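Local coordinates for protein dihydrodipicolinate synthase (Bacillus clausii KSM-K16, PDB 3E96) that probably acts as a 4-hydroxy-tetrahydrodipicolinate synthase, a TIM-barrel lyase of the DapA family expected to form a Schiff base with its substrate, at residues E197-F202 and V238-W242; T14-I20 and F211-N217; D244-F248 and L296-W300. All blocks are in the same frame, centred on the assembly; numbering follows the deposited sequence.

Contact 1: residues E197-F202 and V238-W242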
loop_
_atom_site.group_PDB
_atom_site.type_symbol
_atom_site.label_atom_id
_atom_site.label_comp_id
_atom_site.label_asym_id
_atom_site.label_seq_id
_atom_site.Cartn_x
_atom_site.Cartn_y
_atom_site.Cartn_z
ATOM N N GLU B 197 -0.330 -19.799 -11.001
ATOM C CA GLU B 197 0.171 -20.879 -11.843
ATOM C C GLU B 197 1.655 -20.952 -12.186
ATOM O O GLU B 197 2.195 -22.051 -12.290
ATOM C CB GLU B 197 -0.665 -20.955 -13.128
ATOM C CG GLU B 197 -2.104 -21.427 -12.876
ATOM C CD GLU B 197 -3.091 -20.289 -12.660
ATOM O OE1 GLU B 197 -2.668 -19.181 -12.265
ATOM O OE2 GLU B 197 -4.303 -20.510 -12.879
ATOM N N LYS B 198 2.321 -19.817 -12.371
ATOM C CA LYS B 198 3.745 -19.866 -12.698
ATOM C C LYS B 198 4.524 -20.521 -11.558
ATOM O O LYS B 198 5.484 -21.255 -11.784
ATOM C CB LYS B 198 4.301 -18.458 -12.945
ATOM C CG LYS B 198 5.818 -18.428 -13.172
ATOM C CD LYS B 198 6.321 -17.035 -13.523
ATOM C CE LYS B 198 7.839 -17.024 -13.675
ATOM N NZ LYS B 198 8.374 -15.658 -13.939
ATOM N N TRP B 199 4.091 -20.268 -10.330
ATOM C CA TRP B 199 4.785 -20.802 -9.166
ATOM C C TRP B 199 4.166 -22.027 -8.501
ATOM O O TRP B 199 4.828 -22.711 -7.719
ATOM C CB TRP B 199 4.955 -19.686 -8.125
ATOM C CG TRP B 199 5.860 -18.597 -8.607
ATOM C CD1 TRP B 199 5.508 -17.478 -9.306
ATOM C CD2 TRP B 199 7.285 -18.565 -8.486
ATOM N NE1 TRP B 199 6.633 -16.751 -9.632
ATOM C CE2 TRP B 199 7.736 -17.397 -9.140
ATOM C CE3 TRP B 199 8.227 -19.413 -7.889
ATOM C CZ2 TRP B 199 9.091 -17.056 -9.215
ATOM C CZ3 TRP B 199 9.576 -19.074 -7.964
ATOM C CH2 TRP B 199 9.993 -17.904 -8.622
ATOM N N ALA B 200 2.908 -22.310 -8.820
ATOM C CA ALA B 200 2.194 -23.435 -8.222
ATOM C C ALA B 200 2.907 -24.791 -8.241
ATOM O O ALA B 200 2.914 -25.495 -7.235
ATOM C CB ALA B 200 0.804 -23.567 -8.866
ATOM N N PRO B 201 3.503 -25.187 -9.381
ATOM C CA PRO B 201 4.181 -26.491 -9.394
ATOM C C PRO B 201 5.313 -26.598 -8.372
ATOM O O PRO B 201 5.480 -27.627 -7.714
ATOM C CB PRO B 201 4.687 -26.608 -10.834
ATOM C CG PRO B 201 3.683 -25.796 -11.614
ATOM C CD PRO B 201 3.487 -24.587 -10.727
ATOM N N PHE B 202 6.086 -25.529 -8.246
ATOM C CA PHE B 202 7.208 -25.491 -7.317
ATOM C C PHE B 202 6.731 -25.475 -5.864
ATOM O O PHE B 202 7.271 -26.188 -5.017
ATOM C CB PHE B 202 8.063 -24.269 -7.633
ATOM C CG PHE B 202 8.485 -24.198 -9.079
ATOM C CD1 PHE B 202 9.540 -24.979 -9.551
ATOM C CD2 PHE B 202 7.794 -23.388 -9.979
ATOM C CE1 PHE B 202 9.902 -24.961 -10.898
ATOM C CE2 PHE B 202 8.144 -23.361 -11.337
ATOM C CZ PHE B 202 9.200 -24.149 -11.798
ATOM N N VAL B 238 1.868 -31.725 -15.655
ATOM C CA VAL B 238 2.103 -30.495 -14.906
ATOM C C VAL B 238 2.998 -29.543 -15.688
ATOM O O VAL B 238 2.654 -28.380 -15.894
ATOM C CB VAL B 238 2.771 -30.792 -13.540
ATOM C CG1 VAL B 238 3.271 -29.495 -12.899
ATOM C CG2 VAL B 238 1.776 -31.479 -12.622
ATOM N N TRP B 239 4.146 -30.041 -16.131
ATOM C CA TRP B 239 5.090 -29.211 -16.868
ATOM C C TRP B 239 4.554 -28.744 -18.210
ATOM O O TRP B 239 4.866 -27.640 -18.658
ATOM C CB TRP B 239 6.414 -29.959 -17.044
ATOM C CG TRP B 239 7.085 -30.220 -15.731
ATOM C CD1 TRP B 239 7.405 -31.434 -15.199
ATOM C CD2 TRP B 239 7.479 -29.239 -14.761
ATOM N NE1 TRP B 239 7.970 -31.273 -13.956
ATOM C CE2 TRP B 239 8.029 -29.936 -13.662
ATOM C CE3 TRP B 239 7.421 -27.840 -14.714
ATOM C CZ2 TRP B 239 8.515 -29.280 -12.525
ATOM C CZ3 TRP B 239 7.906 -27.186 -13.582
ATOM C CH2 TRP B 239 8.446 -27.909 -12.505
ATOM N N ARG B 240 3.742 -29.575 -18.851
ATOM C CA ARG B 240 3.165 -29.204 -20.135
ATOM C C ARG B 240 2.214 -28.027 -19.941
ATOM O O ARG B 240 2.278 -27.038 -20.669
ATOM C CB ARG B 240 2.408 -30.389 -20.734
ATOM C CG ARG B 240 1.768 -30.107 -22.088
ATOM C CD ARG B 240 0.284 -30.420 -22.047
ATOM N NE ARG B 240 0.033 -31.772 -21.553
ATOM C CZ ARG B 240 -1.107 -32.157 -20.989
ATOM N NH1 ARG B 240 -2.099 -31.289 -20.845
ATOM N NH2 ARG B 240 -1.254 -33.406 -20.564
ATOM N N ILE B 241 1.329 -28.145 -18.955
ATOM C CA ILE B 241 0.364 -27.092 -18.656
ATOM C C ILE B 241 1.107 -25.843 -18.183
ATOM O O ILE B 241 0.769 -24.720 -18.565
ATOM C CB ILE B 241 -0.620 -27.544 -17.557
ATOM C CG1 ILE B 241 -1.309 -28.843 -17.982
ATOM C CG2 ILE B 241 -1.658 -26.460 -17.304
ATOM C CD1 ILE B 241 -2.118 -29.504 -16.875
ATOM N N TRP B 242 2.120 -26.047 -17.350
ATOM C CA TRP B 242 2.923 -24.941 -16.834
ATOM C C TRP B 242 3.555 -24.132 -17.973
ATOM O O TRP B 242 3.397 -22.911 -18.035
ATOM C CB TRP B 242 4.016 -25.478 -15.909
ATOM C CG TRP B 242 4.918 -24.421 -15.356
ATOM C CD1 TRP B 242 4.625 -23.520 -14.369
ATOM C CD2 TRP B 242 6.267 -24.152 -15.758
ATOM N NE1 TRP B 242 5.715 -22.708 -14.130
ATOM C CE2 TRP B 242 6.734 -23.076 -14.971
ATOM C CE3 TRP B 242 7.125 -24.718 -16.709
ATOM C CZ2 TRP B 242 8.025 -22.554 -15.106
ATOM C CZ3 TRP B 242 8.410 -24.199 -16.843
ATOM C CH2 TRP B 242 8.845 -23.126 -16.044
#
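The backbones of 197-202 and 238-242 come closest at two places, with CA of Lys-198 6.6 Å from CA of Trp-242 and CA of Pro-201 7.1 Å from CA of Val-238. The first segment leads into helix 200-206 of the TIM barrel, and the second is part of the later helix 235-252. Phe-202, Trp-239 and Trp-242 form an aromatic cluster between them.

Trp-242 has the largest share of the contact. Its CG stands anti to the backbone N (chi1 178°), which sends the indole across to the other segment. There NE1 donates to the backbone O of Lys-198 at 2.8 Å. The acceptor lies near the indole plane, and the N-H...O angle is 153°, a moderate bend. The donor itself is somewhat tilted from the carbonyl plane. The O of Glu-197 also sits at this edge, near CD1.

Phe-202 makes an offset edge-to-face pair with Trp-242, the rings turned 81° apart, its CZ over one face of the indole. Phe-202 also meets Trp-239 obliquely, CE1 3.7 Å from CH2 of Trp-239. A leucine in place of Trp-242 would probably leave the Lys-198 carbonyl without this donor and Phe-202 without the indole face it packs on.

The side-chain NZ of Lys-198 points elsewhere, to a salt bridge with Asp-250 further along helix 235-252. Pro-201 packs beside Trp-242. Its CG lies against CD1 of Trp-242 at 3.7 Å, and its CB meets CG1 of Val-238 at 3.8 Å.

Contact 2: residues T14-I20 and F211-N217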
loop_
_atom_site.group_PDB
_atom_site.type_symbol
_atom_site.label_atom_id
_atom_site.label_comp_id
_atom_site.label_asym_id
_atom_site.label_seq_id
_atom_site.Cartn_x
_atom_site.Cartn_y
_atom_site.Cartn_z
ATOM N N THR B 14 -7.346 -26.025 -2.760
ATOM C CA THR B 14 -7.817 -26.139 -4.131
ATOM C C THR B 14 -7.474 -24.806 -4.796
ATOM O O THR B 14 -6.612 -24.080 -4.307
ATOM C CB THR B 14 -9.353 -26.364 -4.146
ATOM O OG1 THR B 14 -9.812 -26.535 -5.490
ATOM C CG2 THR B 14 -10.072 -25.172 -3.508
ATOM N N ILE B 15 -8.133 -24.489 -5.902
ATOM C CA ILE B 15 -7.886 -23.225 -6.589
ATOM C C ILE B 15 -8.753 -22.122 -5.981
ATOM O O ILE B 15 -9.965 -22.289 -5.838
ATOM C CB ILE B 15 -8.260 -23.304 -8.094
ATOM C CG1 ILE B 15 -7.362 -24.306 -8.821
ATOM C CG2 ILE B 15 -8.144 -21.920 -8.733
ATOM C CD1 ILE B 15 -7.885 -24.676 -10.205
ATOM N N SER B 16 -8.132 -21.007 -5.609
ATOM C CA SER B 16 -8.874 -19.866 -5.087
ATOM C C SER B 16 -8.910 -18.873 -6.240
ATOM O O SER B 16 -7.895 -18.248 -6.557
ATOM C CB SER B 16 -8.164 -19.239 -3.883
ATOM O OG SER B 16 -8.382 -20.000 -2.709
ATOM N N GLY B 17 -10.069 -18.758 -6.885
ATOM C CA GLY B 17 -10.206 -17.841 -8.003
ATOM C C GLY B 17 -10.419 -16.420 -7.524
ATOM O O GLY B 17 -11.269 -16.176 -6.663
ATOM N N ILE B 18 -9.648 -15.484 -8.074
ATOM C CA ILE B 18 -9.757 -14.079 -7.688
ATOM C C ILE B 18 -10.399 -13.361 -8.860
ATOM O O ILE B 18 -9.759 -13.138 -9.885
ATOM C CB ILE B 18 -8.375 -13.438 -7.432
ATOM C CG1 ILE B 18 -7.445 -14.431 -6.721
ATOM C CG2 ILE B 18 -8.551 -12.167 -6.604
ATOM C CD1 ILE B 18 -7.960 -14.950 -5.403
ATOM N N PRO B 19 -11.666 -12.960 -8.711
ATOM C CA PRO B 19 -12.386 -12.275 -9.784
ATOM C C PRO B 19 -11.986 -10.829 -9.990
ATOM O O PRO B 19 -11.605 -10.136 -9.048
ATOM C CB PRO B 19 -13.835 -12.384 -9.334
ATOM C CG PRO B 19 -13.700 -12.164 -7.840
ATOM C CD PRO B 19 -12.478 -13.010 -7.479
ATOM N N ILE B 20 -12.067 -10.383 -11.237
ATOM C CA ILE B 20 -11.786 -8.992 -11.547
ATOM C C ILE B 20 -13.051 -8.232 -11.163
ATOM O O ILE B 20 -14.110 -8.836 -10.955
ATOM C CB ILE B 20 -11.595 -8.761 -13.059
ATOM C CG1 ILE B 20 -12.821 -9.299 -13.811
ATOM C CG2 ILE B 20 -10.320 -9.409 -13.536
ATOM C CD1 ILE B 20 -13.033 -8.682 -15.189
ATOM N N PHE B 211 -3.685 -23.076 -4.755
ATOM C CA PHE B 211 -3.057 -21.898 -5.340
ATOM C C PHE B 211 -4.105 -20.893 -5.800
ATOM O O PHE B 211 -5.247 -21.256 -6.084
ATOM C CB PHE B 211 -2.112 -22.294 -6.497
ATOM C CG PHE B 211 -2.788 -22.977 -7.663
ATOM C CD1 PHE B 211 -3.366 -22.233 -8.688
ATOM C CD2 PHE B 211 -2.805 -24.367 -7.755
ATOM C CE1 PHE B 211 -3.948 -22.858 -9.789
ATOM C CE2 PHE B 211 -3.384 -25.009 -8.850
ATOM C CZ PHE B 211 -3.957 -24.252 -9.872
ATOM N N THR B 212 -3.721 -19.622 -5.826
ATOM C CA THR B 212 -4.621 -18.564 -6.264
ATOM C C THR B 212 -4.526 -18.478 -7.776
ATOM O O THR B 212 -3.564 -18.964 -8.374
ATOM C CB THR B 212 -4.225 -17.206 -5.667
ATOM O OG1 THR B 212 -2.863 -16.916 -6.004
ATOM C CG2 THR B 212 -4.386 -17.226 -4.157
ATOM N N SER B 213 -5.518 -17.858 -8.404
ATOM C CA SER B 213 -5.491 -17.748 -9.854
ATOM C C SER B 213 -6.304 -16.580 -10.379
ATOM O O SER B 213 -7.437 -16.359 -9.950
ATOM C CB SER B 213 -6.010 -19.044 -10.487
ATOM O OG SER B 213 -6.128 -18.906 -11.894
ATOM N N GLY B 214 -5.701 -15.828 -11.297
ATOM C CA GLY B 214 -6.385 -14.715 -11.929
ATOM C C GLY B 214 -6.775 -15.218 -13.310
ATOM O O GLY B 214 -7.679 -14.700 -13.963
ATOM N N LEU B 215 -6.074 -16.254 -13.752
ATOM C CA LEU B 215 -6.327 -16.859 -15.052
ATOM C C LEU B 215 -7.766 -17.375 -15.165
ATOM O O LEU B 215 -8.336 -17.398 -16.258
ATOM C CB LEU B 215 -5.337 -18.010 -15.290
ATOM C CG LEU B 215 -5.460 -18.833 -16.578
ATOM C CD1 LEU B 215 -5.314 -17.925 -17.787
ATOM C CD2 LEU B 215 -4.383 -19.910 -16.600
ATOM N N VAL B 216 -8.358 -17.777 -14.042
ATOM C CA VAL B 216 -9.727 -18.293 -14.060
ATOM C C VAL B 216 -10.744 -17.285 -14.599
ATOM O O VAL B 216 -11.845 -17.671 -14.994
ATOM C CB VAL B 216 -10.196 -18.754 -12.659
ATOM C CG1 VAL B 216 -9.347 -19.931 -12.186
ATOM C CG2 VAL B 216 -10.115 -17.603 -11.674
ATOM N N ASN B 217 -10.384 -16.003 -14.617
ATOM C CA ASN B 217 -11.296 -14.982 -15.130
ATOM C C ASN B 217 -11.593 -15.160 -16.614
ATOM O O ASN B 217 -12.641 -14.727 -17.091
ATOM C CB ASN B 217 -10.738 -13.574 -14.907
ATOM C CG ASN B 217 -10.837 -13.130 -13.461
ATOM O OD1 ASN B 217 -9.854 -13.175 -12.711
ATOM N ND2 ASN B 217 -12.026 -12.713 -13.058
#
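The ring of Phe-211 lies beside Ile-15, both side chains pointing the same way, and CG1 of Ile-15 approaches CZ of Phe-211 obliquely at 3.6 Å. The two belong to strands 15-17 and 210-213, the first and last strands of the TIM barrel, whose parallel pairing closes the sheet. Phe-211 holds its CG between its own backbone N and carbonyl carbon (chi1 62°), which keeps the ring next to Ile-15.

Ile-15 and Ser-213 share the face of the sheet that is covered by helix 220-231. CG2 of Ile-15 packs on CB of Ser-213 at 4.0 Å. Ser-16 and Thr-212 turn to the barrel interior, where Thr-212 lies near Lys-167, the predicted Schiff-base lysine.

Phe-211 N donates to Thr-14 O, and Ser-16 N to Phe-211 O at 2.9 Å. Ser-213 N then donates to Ser-16 O. Past the strands, Ile-18 touches Thr-56, a predicted pyruvate-binding residue.

CG2 of Val-216 lies 3.7 Å from CA of Gly-17. Ser-213 OG accepts from Val-216 N in an ST motif and also meets Glu-197. The backbone series ends just past the strand with Ile-18 N donating to Ser-213 O, nearly straight at 171°.

Contact 3: residues D244-F248 and L296-W300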
loop_
_atom_site.group_PDB
_atom_site.type_symbol
_atom_site.label_atom_id
_atom_site.label_comp_id
_atom_site.label_asym_id
_atom_site.label_seq_id
_atom_site.Cartn_x
_atom_site.Cartn_y
_atom_site.Cartn_z
ATOM N N ASP B 244 2.687 -23.923 -20.916
ATOM C CA ASP B 244 1.590 -23.336 -21.680
ATOM C C ASP B 244 1.081 -22.030 -21.064
ATOM O O ASP B 244 0.716 -21.100 -21.781
ATOM C CB ASP B 244 0.436 -24.348 -21.760
ATOM C CG ASP B 244 -0.684 -23.902 -22.679
ATOM O OD1 ASP B 244 -0.425 -23.703 -23.884
ATOM O OD2 ASP B 244 -1.830 -23.757 -22.200
ATOM N N ILE B 245 1.071 -21.961 -19.735
ATOM C CA ILE B 245 0.565 -20.783 -19.029
ATOM C C ILE B 245 1.590 -19.705 -18.657
ATOM O O ILE B 245 1.238 -18.530 -18.552
ATOM C CB ILE B 245 -0.182 -21.217 -17.742
ATOM C CG1 ILE B 245 -1.350 -22.139 -18.108
ATOM C CG2 ILE B 245 -0.706 -20.001 -16.992
ATOM C CD1 ILE B 245 -2.006 -22.808 -16.908
ATOM N N VAL B 246 2.849 -20.092 -18.468
ATOM C CA VAL B 246 3.880 -19.133 -18.064
ATOM C C VAL B 246 3.967 -17.812 -18.840
ATOM O O VAL B 246 4.052 -16.742 -18.234
ATOM C CB VAL B 246 5.282 -19.789 -18.056
ATOM C CG1 VAL B 246 6.350 -18.734 -17.769
ATOM C CG2 VAL B 246 5.335 -20.866 -16.988
ATOM N N PRO B 247 3.954 -17.862 -20.180
ATOM C CA PRO B 247 4.039 -16.614 -20.946
ATOM C C PRO B 247 2.966 -15.592 -20.559
ATOM O O PRO B 247 3.228 -14.390 -20.515
ATOM C CB PRO B 247 3.904 -17.089 -22.392
ATOM C CG PRO B 247 4.539 -18.451 -22.351
ATOM C CD PRO B 247 3.963 -19.033 -21.077
ATOM N N PHE B 248 1.763 -16.078 -20.275
ATOM C CA PHE B 248 0.662 -15.209 -19.887
ATOM C C PHE B 248 0.965 -14.565 -18.538
ATOM O O PHE B 248 0.762 -13.361 -18.351
ATOM C CB PHE B 248 -0.638 -16.011 -19.790
ATOM C CG PHE B 248 -1.853 -15.169 -19.489
ATOM C CD1 PHE B 248 -2.349 -14.278 -20.435
ATOM C CD2 PHE B 248 -2.500 -15.276 -18.263
ATOM C CE1 PHE B 248 -3.481 -13.501 -20.165
ATOM C CE2 PHE B 248 -3.631 -14.506 -17.979
ATOM C CZ PHE B 248 -4.121 -13.618 -18.933
ATOM N N LEU B 296 -0.258 -13.994 -27.825
ATOM C CA LEU B 296 -0.377 -15.026 -26.802
ATOM C C LEU B 296 -1.690 -15.795 -26.974
ATOM O O LEU B 296 -1.721 -17.027 -26.893
ATOM C CB LEU B 296 -0.319 -14.388 -25.412
ATOM C CG LEU B 296 0.047 -15.286 -24.231
ATOM C CD1 LEU B 296 1.451 -15.836 -24.419
ATOM C CD2 LEU B 296 -0.020 -14.478 -22.947
ATOM N N LEU B 297 -2.773 -15.063 -27.209
ATOM C CA LEU B 297 -4.078 -15.685 -27.400
ATOM C C LEU B 297 -4.069 -16.488 -28.693
ATOM O O LEU B 297 -4.718 -17.530 -28.799
ATOM C CB LEU B 297 -5.177 -14.620 -27.446
ATOM C CG LEU B 297 -5.429 -13.879 -26.129
ATOM C CD1 LEU B 297 -6.532 -12.854 -26.321
ATOM C CD2 LEU B 297 -5.804 -14.875 -25.038
ATOM N N SER B 298 -3.321 -15.996 -29.674
ATOM C CA SER B 298 -3.205 -16.678 -30.954
ATOM C C SER B 298 -2.485 -18.010 -30.737
ATOM O O SER B 298 -2.895 -19.040 -31.270
ATOM C CB SER B 298 -2.422 -15.808 -31.940
ATOM O OG SER B 298 -2.334 -16.422 -33.214
ATOM N N SER B 299 -1.420 -17.994 -29.939
ATOM C CA SER B 299 -0.667 -19.215 -29.674
ATOM C C SER B 299 -1.520 -20.219 -28.908
ATOM O O SER B 299 -1.351 -21.430 -29.067
ATOM C CB SER B 299 0.614 -18.909 -28.888
ATOM O OG SER B 299 0.331 -18.631 -27.527
ATOM N N TRP B 300 -2.429 -19.721 -28.073
ATOM C CA TRP B 300 -3.318 -20.595 -27.311
ATOM C C TRP B 300 -4.444 -21.083 -28.218
ATOM O O TRP B 300 -5.313 -21.840 -27.789
ATOM C CB TRP B 300 -3.943 -19.856 -26.123
ATOM C CG TRP B 300 -3.127 -19.870 -24.869
ATOM C CD1 TRP B 300 -2.131 -20.743 -24.545
ATOM C CD2 TRP B 300 -3.301 -19.019 -23.731
ATOM N NE1 TRP B 300 -1.673 -20.491 -23.271
ATOM C CE2 TRP B 300 -2.376 -19.439 -22.749
ATOM C CE3 TRP B 300 -4.152 -17.945 -23.444
ATOM C CZ2 TRP B 300 -2.279 -18.821 -21.497
ATOM C CZ3 TRP B 300 -4.056 -17.329 -22.197
ATOM C CH2 TRP B 300 -3.125 -17.772 -21.240
#
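The indole of Trp-300 reaches across to 244-248. NE1 donates to the backbone O of Asp-244 at 2.9 Å. The acceptor lies near the indole plane, but the donor stands above the carbonyl plane. The carboxylate of Asp-244 lies obliquely to the indole beside NE1 and CD1, its plane 48° from the ring, with OD1 3.5 Å from CD1 of Trp-300. Its OD2 has a salt bridge to Lys-222, which also makes a cation-pi contact with Trp-300.

Phe-248 and Trp-300 cross at about a right angle as side chains, though their ring planes are only 44° apart. CH2 of Trp-300 packs against CB of Phe-248 at 3.4 Å, while CZ3 sits over one face of the phenyl ring.

These groups join helix 235-252 to the end of helix 287-299, two helices that follow the last barrel strand. The first is kinked at Pro-247, whose N has no hydrogen to give.

Leu-296 comes in at the edge of Phe-248. With CG anti to the backbone N (chi1 -160°), its two methyls divide between neighbours: CD2 lies 3.4 Å from CD1 of Phe-248, and CD1 presses tightly on CB of Pro-247 at 3.4 Å.

Contact 2 lies nearest the middle of the chain, about 5 Å from its centre, and closes the barrel. Contacts 1 and 3 lie farther out and share helix 235-252, their centres about 13 Å apart. Contact 2 is centred about 14 Å from contact 1 and about 17 Å from contact 3. Along the chain contacts 1 and 2 cross: their segments alternate. Helix 200-206 is the element just before strand 210-213. Contact 3 follows both. OE2 of Glu-197 lies 2.6 Å from OG of Ser-213, a probable hydrogen bond between contacts 1 and 2. Leu-215 packs on Ile-245 and Phe-248. Helix 235-252 is thus held by contact 1 to the entry of helix 200-206 and by contact 3 to helix 287-299.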